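Long-range contacts in lipid-transfer protein (Thermomonospora curvata, PDB 6OK1), which is of unknown function but is a lipid-transfer protein of the thiolase superfamily, with a thiolase-type fold: residues 7-12 against 230-235; 18-23 against 216-221. All coordinates share one frame; numbering follows the deposited sequence.

How the interactions relate
Both contacts attach non-sheet segments to the same mixed sheet of a thiolase-type fold, where strands 8-15 and 219-228 are neighbours, yet they lie about 30 Å apart between centres and do not touch. Interaction 1 joins the beginning of strand 8-15 to the helix and turn that follow strand 219-228; interaction 2 joins the loop after strand 8-15 to the start of strand 219-228. Each is partly buried, with exposed residues at its margin. Their chemistry differs: three small apolar contacts and a bridging water make up the first, whereas backbone hydrogen bonds, a carboxylate and a lysine ammonium group dominate the second.

Interaction 1: 7-12 against 230-235; sequences AAAIAG and ERARDL
The carboxylate of Glu-230 is the one flat side-chain group with a part here, and it meets Ala-7 through water: neither of its faces packs against segment 7-12, and OE1 lies 4.2 Å from Ala-7 O, both of them acceptors. One water joins the two by supplying a hydrogen to each, at 2.6 Å from Ala-7 O and 2.8 Å from Glu-230 OE1. Glu-230 is exposed and poorly ordered, so the bridge is probably a soft one.

Inward from it, the contact illustrates how a helix following a strand can fold back onto the sheet of a thiolase-type fold. Strand 8-15 runs between strands 219-228 and 240-248, and the short helix 229-232 begins where strand 219-228 stops. Ala-9 and Ala-11 both point toward this helix, while Ala-8 and Ile-10 point away from it, to touch helices 86-98 and 348-359 respectively. The methyl of Ala-232 comes down beside those of the two strand alanines, its CB 3.9 Å from Ala-9 CB and 4.3 Å from Ala-11 CB. Val-227 and Pro-239 also touch Ala-232, so its methyl is buried.

Ala-11 also belongs to a classic beta bulge, facing Val-225 together with Gly-12. A type I turn from Ala-232 to Leu-235 brings the leucine round to the same alanine. With CG anti to its carbonyl carbon (chi1 -61°) and the chain extended at chi2, one branch reaches the strand: Leu-235 CD1 rests 3.8 Å from Ala-11 CB.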
ATOM      1  N   ALA A   7      17.671   2.174 -17.861  1.00 28.90           N
ATOM      2  CA  ALA A   7      18.326   3.135 -16.972  1.00 28.89           C
ATOM      3  C   ALA A   7      18.764   2.492 -15.666  1.00 29.21           C
ATOM      4  O   ALA A   7      19.736   2.945 -15.043  1.00 27.68           O
ATOM      5  CB  ALA A   7      17.387   4.304 -16.688  1.00 29.63           C
ATOM      6  N   ALA A   8      18.050   1.464 -15.216  1.00 26.94           N
ATOM      7  CA  ALA A   8      18.325   0.820 -13.946  1.00 25.52           C
ATOM      8  C   ALA A   8      18.554  -0.666 -14.150  1.00 24.58           C
ATOM      9  O   ALA A   8      18.173  -1.251 -15.170  1.00 28.89           O
ATOM     10  CB  ALA A   8      17.154   1.007 -12.963  1.00 25.60           C
ATOM     11  N   ALA A   9      19.157  -1.287 -13.144  1.00 25.55           N
ATOM     12  CA  ALA A   9      19.451  -2.696 -13.240  1.00 23.29           C
ATOM     13  C   ALA A   9      19.370  -3.363 -11.868  1.00 26.47           C
ATOM     14  O   ALA A   9      19.624  -2.729 -10.844  1.00 25.88           O
ATOM     15  CB  ALA A   9      20.855  -2.896 -13.827  1.00 28.91           C
ATOM     16  N   ILE A  10      19.097  -4.665 -11.868  1.00 28.33           N
ATOM     17  CA  ILE A  10      19.181  -5.472 -10.655  1.00 24.68           C
ATOM     18  C   ILE A  10      20.607  -5.974 -10.496  1.00 32.76           C
ATOM     19  O   ILE A  10      21.135  -6.708 -11.344  1.00 29.41           O
ATOM     20  CB  ILE A  10      18.191  -6.644 -10.672  1.00 26.66           C
ATOM     21  CG1 ILE A  10      16.748  -6.125 -10.758  1.00 24.15           C
ATOM     22  CG2 ILE A  10      18.387  -7.493  -9.404  1.00 27.80           C
ATOM     23  CD1 ILE A  10      15.706  -7.206 -10.882  1.00 25.44           C
ATOM     24  N   ALA A  11      21.218  -5.585  -9.392  1.00 26.85           N
ATOM     25  CA  ALA A  11      22.596  -5.904  -9.096  1.00 27.50           C
ATOM     26  C   ALA A  11      22.747  -6.902  -7.973  1.00 29.33           C
ATOM     27  O   ALA A  11      23.824  -7.483  -7.828  1.00 28.82           O
ATOM     28  CB  ALA A  11      23.358  -4.630  -8.720  1.00 26.61           C
ATOM     29  N   GLY A  12      21.700  -7.098  -7.172  1.00 28.12           N
ATOM     30  CA  GLY A  12      21.763  -8.009  -6.053  1.00 25.10           C
ATOM     31  C   GLY A  12      20.457  -8.739  -5.864  1.00 26.04           C
ATOM     32  O   GLY A  12      19.379  -8.164  -6.054  1.00 26.89           O
ATOM     33  N   GLU A 230      24.718   2.381 -14.728  1.00 34.91           N
ATOM     34  CA  GLU A 230      26.111   2.824 -14.584  1.00 31.89           C
ATOM     35  C   GLU A 230      26.707   2.312 -13.277  1.00 41.24           C
ATOM     36  O   GLU A 230      27.822   1.771 -13.257  1.00 35.77           O
ATOM     37  CB  GLU A 230      26.209   4.356 -14.662  1.00 31.63           C
ATOM     38  CG  GLU A 230      25.878   4.964 -16.014  1.00136.50           C
ATOM     39  CD  GLU A 230      24.401   4.917 -16.345  1.00168.90           C
ATOM     40  OE1 GLU A 230      23.587   4.652 -15.436  1.00134.54           O
ATOM     41  OE2 GLU A 230      24.057   5.147 -17.520  1.00 84.14           O
ATOM     42  N   ARG A 231      25.961   2.454 -12.172  1.00 34.13           N
ATOM     43  CA  ARG A 231      26.420   1.931 -10.890  0.50 21.64           C
ATOM     44  C   ARG A 231      26.580   0.421 -10.923  1.00 32.16           C
ATOM     45  O   ARG A 231      27.567  -0.124 -10.410  1.00 35.54           O
ATOM     46  CB  ARG A 231      25.431   2.338  -9.793  0.50 27.59           C
ATOM     47  CG  ARG A 231      25.906   2.149  -8.358  0.50 59.81           C
ATOM     48  CD  ARG A 231      25.968   3.491  -7.619  0.50122.99           C
ATOM     49  NE  ARG A 231      25.957   3.357  -6.163  0.50 74.15           N
ATOM     50  CZ  ARG A 231      26.920   2.767  -5.462  0.50 69.26           C
ATOM     51  NH1 ARG A 231      27.953   2.226  -6.082  0.50 31.84           N
ATOM     52  NH2 ARG A 231      26.845   2.695  -4.143  0.50 48.46           N
ATOM     53  N   ALA A 232      25.608  -0.289 -11.515  1.00 30.10           N
ATOM     54  CA  ALA A 232      25.665  -1.744 -11.537  1.00 28.42           C
ATOM     55  C   ALA A 232      26.932  -2.239 -12.222  1.00 34.85           C
ATOM     56  O   ALA A 232      27.467  -3.285 -11.850  1.00 32.24           O
ATOM     57  CB  ALA A 232      24.422  -2.306 -12.238  1.00 27.72           C
ATOM     58  N   ARG A 233      27.418  -1.503 -13.215  1.00 32.25           N
ATOM     59  CA  ARG A 233      28.626  -1.912 -13.933  1.00 31.50           C
ATOM     60  C   ARG A 233      29.860  -1.947 -13.041  1.00 44.16           C
ATOM     61  O   ARG A 233      30.825  -2.643 -13.373  1.00 38.39           O
ATOM     62  CB  ARG A 233      28.861  -0.985 -15.126  1.00 37.27           C
ATOM     63  CG  ARG A 233      27.966  -1.296 -16.304  1.00 38.88           C
ATOM     64  CD  ARG A 233      27.852  -0.116 -17.235  1.00 41.16           C
ATOM     65  NE  ARG A 233      26.977  -0.430 -18.363  1.00 38.02           N
ATOM     66  CZ  ARG A 233      26.437   0.484 -19.156  1.00 34.79           C
ATOM     67  NH1 ARG A 233      26.690   1.766 -18.953  1.00 41.92           N
ATOM     68  NH2 ARG A 233      25.650   0.109 -20.159  1.00 44.83           N
ATOM     69  N   ASP A 234      29.858  -1.226 -11.924  1.00 32.13           N
ATOM     70  CA  ASP A 234      30.962  -1.276 -10.973  1.00 34.29           C
ATOM     71  C   ASP A 234      30.736  -2.256  -9.832  1.00 45.63           C
ATOM     72  O   ASP A 234      31.613  -2.410  -8.982  1.00 35.63           O
ATOM     73  CB  ASP A 234      31.230   0.127 -10.418  1.00 41.60           C
ATOM     74  CG  ASP A 234      31.762   1.087 -11.483  1.00140.32           C
ATOM     75  OD1 ASP A 234      32.391   0.653 -12.467  1.00 38.92           O
ATOM     76  OD2 ASP A 234      31.554   2.295 -11.344  1.00 52.18           O
ATOM     77  N   LEU A 235      29.608  -2.940  -9.803  1.00 36.84           N
ATOM     78  CA  LEU A 235      29.313  -3.916  -8.770  1.00 33.98           C
ATOM     79  C   LEU A 235      29.697  -5.325  -9.236  1.00 31.54           C
ATOM     80  O   LEU A 235      30.097  -5.526 -10.385  1.00 35.85           O
ATOM     81  CB  LEU A 235      27.823  -3.802  -8.398  1.00 34.30           C
ATOM     82  CG  LEU A 235      27.502  -2.405  -7.857  1.00 33.28           C
ATOM     83  CD1 LEU A 235      26.015  -2.280  -7.434  1.00 28.95           C
ATOM     84  CD2 LEU A 235      28.397  -2.016  -6.670  1.00 31.45           C
TER
HETATM   85  O   HOH W   1      20.847   5.280 -15.542  1.00 42.92           O

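Interaction 2: 18-23 against 216-221; sequences FSKNSG and QESDGG
Ser-19 and Asp-219 bond backbone to backbone in both directions. Ser-19 N gives its hydrogen to Asp-219 O in the carbonyl plane, at 2.9 Å, while Asp-219 N donates almost straight (177°) to Ser-19 O from above the carbonyl plane. Ser-19 O is gripped a second time by a water that also accepts from Lys-20 NZ and hydrogen-bonds to Ser-218 OG, a hydroxyl whose stronger partner is Tyr-344 N.

The two bonds form a single antiparallel bridge, by which the loop between strand 8-15 and helix 26-40 joins the start of strand 219-228 in the thiolase-type sheet. Beyond it the loop makes an ST turn, Asn-21 N donating to Ser-19 OG at 3.1 Å. The turn brings Ser-22 N to Asp-219 OD2, 2.9 Å away on the anti lone pair. That carboxylate is buried but well supplied: Ser-115 OG also bonds to OD2, and Arg-114 N to OD1.

Lys-20 CB points away from segment 216-221, but a bend at chi2 (-62°) turns the chain back, and NZ donates to Glu-217 O at 2.8 Å. Its bond to Gln-216 OE1 is weak, the two side chains crossing at about a right angle; Trp-188 adds a cation-pi contact. At the other end, the Phe-18 ring turns its edge to the strand, Gly-221 O lying in the ring plane 3.7 Å from Phe-18 CE1.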
ATOM      1  N   PHE A  18      13.543 -21.186   1.638  1.00 24.79           N
ATOM      2  CA  PHE A  18      12.109 -21.334   1.483  1.00 25.63           C
ATOM      3  C   PHE A  18      11.693 -22.637   2.150  1.00 26.12           C
ATOM      4  O   PHE A  18      12.243 -23.699   1.832  1.00 29.30           O
ATOM      5  CB  PHE A  18      11.728 -21.340  -0.004  1.00 26.76           C
ATOM      6  CG  PHE A  18      12.255 -20.157  -0.766  1.00 23.82           C
ATOM      7  CD1 PHE A  18      12.314 -18.916  -0.159  1.00 23.36           C
ATOM      8  CD2 PHE A  18      12.690 -20.276  -2.082  1.00 25.97           C
ATOM      9  CE1 PHE A  18      12.788 -17.803  -0.856  1.00 26.90           C
ATOM     10  CE2 PHE A  18      13.137 -19.159  -2.794  1.00 26.23           C
ATOM     11  CZ  PHE A  18      13.191 -17.925  -2.167  1.00 25.28           C
ATOM     12  N   SER A  19      10.735 -22.569   3.068  1.00 23.63           N
ATOM     13  CA  SER A  19      10.409 -23.761   3.849  1.00 23.90           C
ATOM     14  C   SER A  19       8.918 -23.792   4.144  1.00 26.31           C
ATOM     15  O   SER A  19       8.131 -23.012   3.592  1.00 25.13           O
ATOM     16  CB  SER A  19      11.227 -23.784   5.148  1.00 31.31           C
ATOM     17  OG  SER A  19      10.684 -22.876   6.085  1.00 27.63           O
ATOM     18  N   LYS A  20       8.521 -24.737   4.996  1.00 23.97           N
ATOM     19  CA  LYS A  20       7.175 -24.801   5.530  1.00 24.44           C
ATOM     20  C   LYS A  20       7.132 -24.414   7.002  1.00 21.70           C
ATOM     21  O   LYS A  20       6.069 -24.507   7.626  1.00 26.11           O
ATOM     22  CB  LYS A  20       6.598 -26.213   5.354  1.00 26.70           C
ATOM     23  CG  LYS A  20       6.731 -26.742   3.937  1.00 32.92           C
ATOM     24  CD  LYS A  20       5.958 -25.875   2.949  1.00 34.24           C
ATOM     25  CE  LYS A  20       6.067 -26.441   1.527  1.00 35.05           C
ATOM     26  NZ  LYS A  20       5.473 -25.552   0.491  1.00 36.43           N
ATOM     27  N   ASN A  21       8.256 -23.998   7.561  1.00 23.94           N
ATOM     28  CA  ASN A  21       8.304 -23.476   8.919  1.00 24.54           C
ATOM     29  C   ASN A  21       9.621 -22.762   9.150  1.00 25.15           C
ATOM     30  O   ASN A  21      10.658 -23.389   9.400  1.00 28.47           O
ATOM     31  CB  ASN A  21       8.124 -24.593   9.952  1.00 29.02           C
ATOM     32  CG  ASN A  21       8.342 -24.088  11.394  1.00 30.92           C
ATOM     33  OD1 ASN A  21       8.015 -22.951  11.714  1.00 45.00           O
ATOM     34  ND2 ASN A  21       8.916 -24.933  12.242  1.00 47.22           N
ATOM     35  N   SER A  22       9.589 -21.430   9.049  1.00 24.18           N
ATOM     36  CA  SER A  22      10.808 -20.660   9.214  1.00 23.64           C
ATOM     37  C   SER A  22      11.251 -20.637  10.665  1.00 22.82           C
ATOM     38  O   SER A  22      12.435 -20.395  10.946  1.00 28.38           O
ATOM     39  CB  SER A  22      10.607 -19.230   8.745  1.00 24.77           C
ATOM     40  OG  SER A  22       9.857 -18.500   9.709  1.00 25.01           O
ATOM     41  N   GLY A  23      10.311 -20.831  11.586  1.00 26.26           N
ATOM     42  CA  GLY A  23      10.658 -20.730  12.988  1.00 31.25           C
ATOM     43  C   GLY A  23      11.015 -19.343  13.467  1.00 35.48           C
ATOM     44  O   GLY A  23      11.514 -19.198  14.588  1.00 28.38           O
ATOM     45  N   GLN A 216       1.666 -24.859  -3.176  1.00 24.07           N
ATOM     46  CA  GLN A 216       1.514 -24.844  -1.725  1.00 24.09           C
ATOM     47  C   GLN A 216       2.025 -23.514  -1.180  1.00 24.36           C
ATOM     48  O   GLN A 216       2.765 -22.784  -1.845  1.00 27.58           O
ATOM     49  CB  GLN A 216       2.306 -25.983  -1.077  1.00 29.50           C
ATOM     50  CG  GLN A 216       1.919 -27.416  -1.482  1.00 35.58           C
ATOM     51  CD  GLN A 216       2.644 -28.470  -0.631  1.00 98.04           C
ATOM     52  OE1 GLN A 216       3.329 -28.137   0.331  1.00 49.09           O
ATOM     53  NE2 GLN A 216       2.493 -29.736  -0.989  1.00 42.40           N
ATOM     54  N   GLU A 217       1.635 -23.210   0.049  1.00 23.29           N
ATOM     55  CA  GLU A 217       2.138 -22.008   0.685  1.00 21.98           C
ATOM     56  C   GLU A 217       3.549 -22.224   1.240  1.00 23.99           C
ATOM     57  O   GLU A 217       4.000 -23.353   1.477  1.00 25.32           O
ATOM     58  CB  GLU A 217       1.201 -21.581   1.802  1.00 21.92           C
ATOM     59  CG  GLU A 217      -0.246 -21.422   1.319  1.00 31.26           C
ATOM     60  CD  GLU A 217      -1.156 -20.845   2.348  1.00 50.32           C
ATOM     61  OE1 GLU A 217      -1.316 -21.482   3.413  1.00 56.13           O
ATOM     62  OE2 GLU A 217      -1.709 -19.753   2.084  1.00 81.67           O
ATOM     63  N   SER A 218       4.240 -21.100   1.466  1.00 21.03           N
ATOM     64  CA  SER A 218       5.639 -21.092   1.844  1.00 23.55           C
ATOM     65  C   SER A 218       5.896 -20.097   2.966  1.00 24.26           C
ATOM     66  O   SER A 218       5.176 -19.107   3.129  1.00 22.70           O
ATOM     67  CB  SER A 218       6.540 -20.705   0.672  1.00 23.77           C
ATOM     68  OG  SER A 218       6.379 -21.560  -0.450  1.00 25.89           O
ATOM     69  N   ASP A 219       6.960 -20.375   3.724  1.00 20.82           N
ATOM     70  CA  ASP A 219       7.600 -19.416   4.605  1.00 22.43           C
ATOM     71  C   ASP A 219       8.914 -19.001   3.953  1.00 23.76           C
ATOM     72  O   ASP A 219       9.664 -19.852   3.456  1.00 23.75           O
ATOM     73  CB  ASP A 219       7.932 -20.012   5.974  1.00 23.73           C
ATOM     74  CG  ASP A 219       6.720 -20.296   6.851  1.00 22.73           C
ATOM     75  OD1 ASP A 219       5.547 -20.090   6.462  1.00 22.11           O
ATOM     76  OD2 ASP A 219       6.983 -20.727   8.001  1.00 24.75           O
ATOM     77  N   GLY A 220       9.197 -17.710   3.954  1.00 22.63           N
ATOM     78  CA  GLY A 220      10.463 -17.248   3.429  1.00 20.67           C
ATOM     79  C   GLY A 220      10.429 -15.786   3.024  1.00 22.68           C
ATOM     80  O   GLY A 220       9.389 -15.123   3.070  1.00 22.47           O
ATOM     81  N   GLY A 221      11.602 -15.306   2.634  1.00 22.65           N
ATOM     82  CA  GLY A 221      11.769 -13.915   2.203  1.00 20.98           C
ATOM     83  C   GLY A 221      12.667 -13.815   0.988  1.00 21.35           C
ATOM     84  O   GLY A 221      13.573 -14.626   0.788  1.00 23.41           O
TER
HETATM   85  O   HOH W   2       7.905 -23.528   0.720  1.00 30.34           O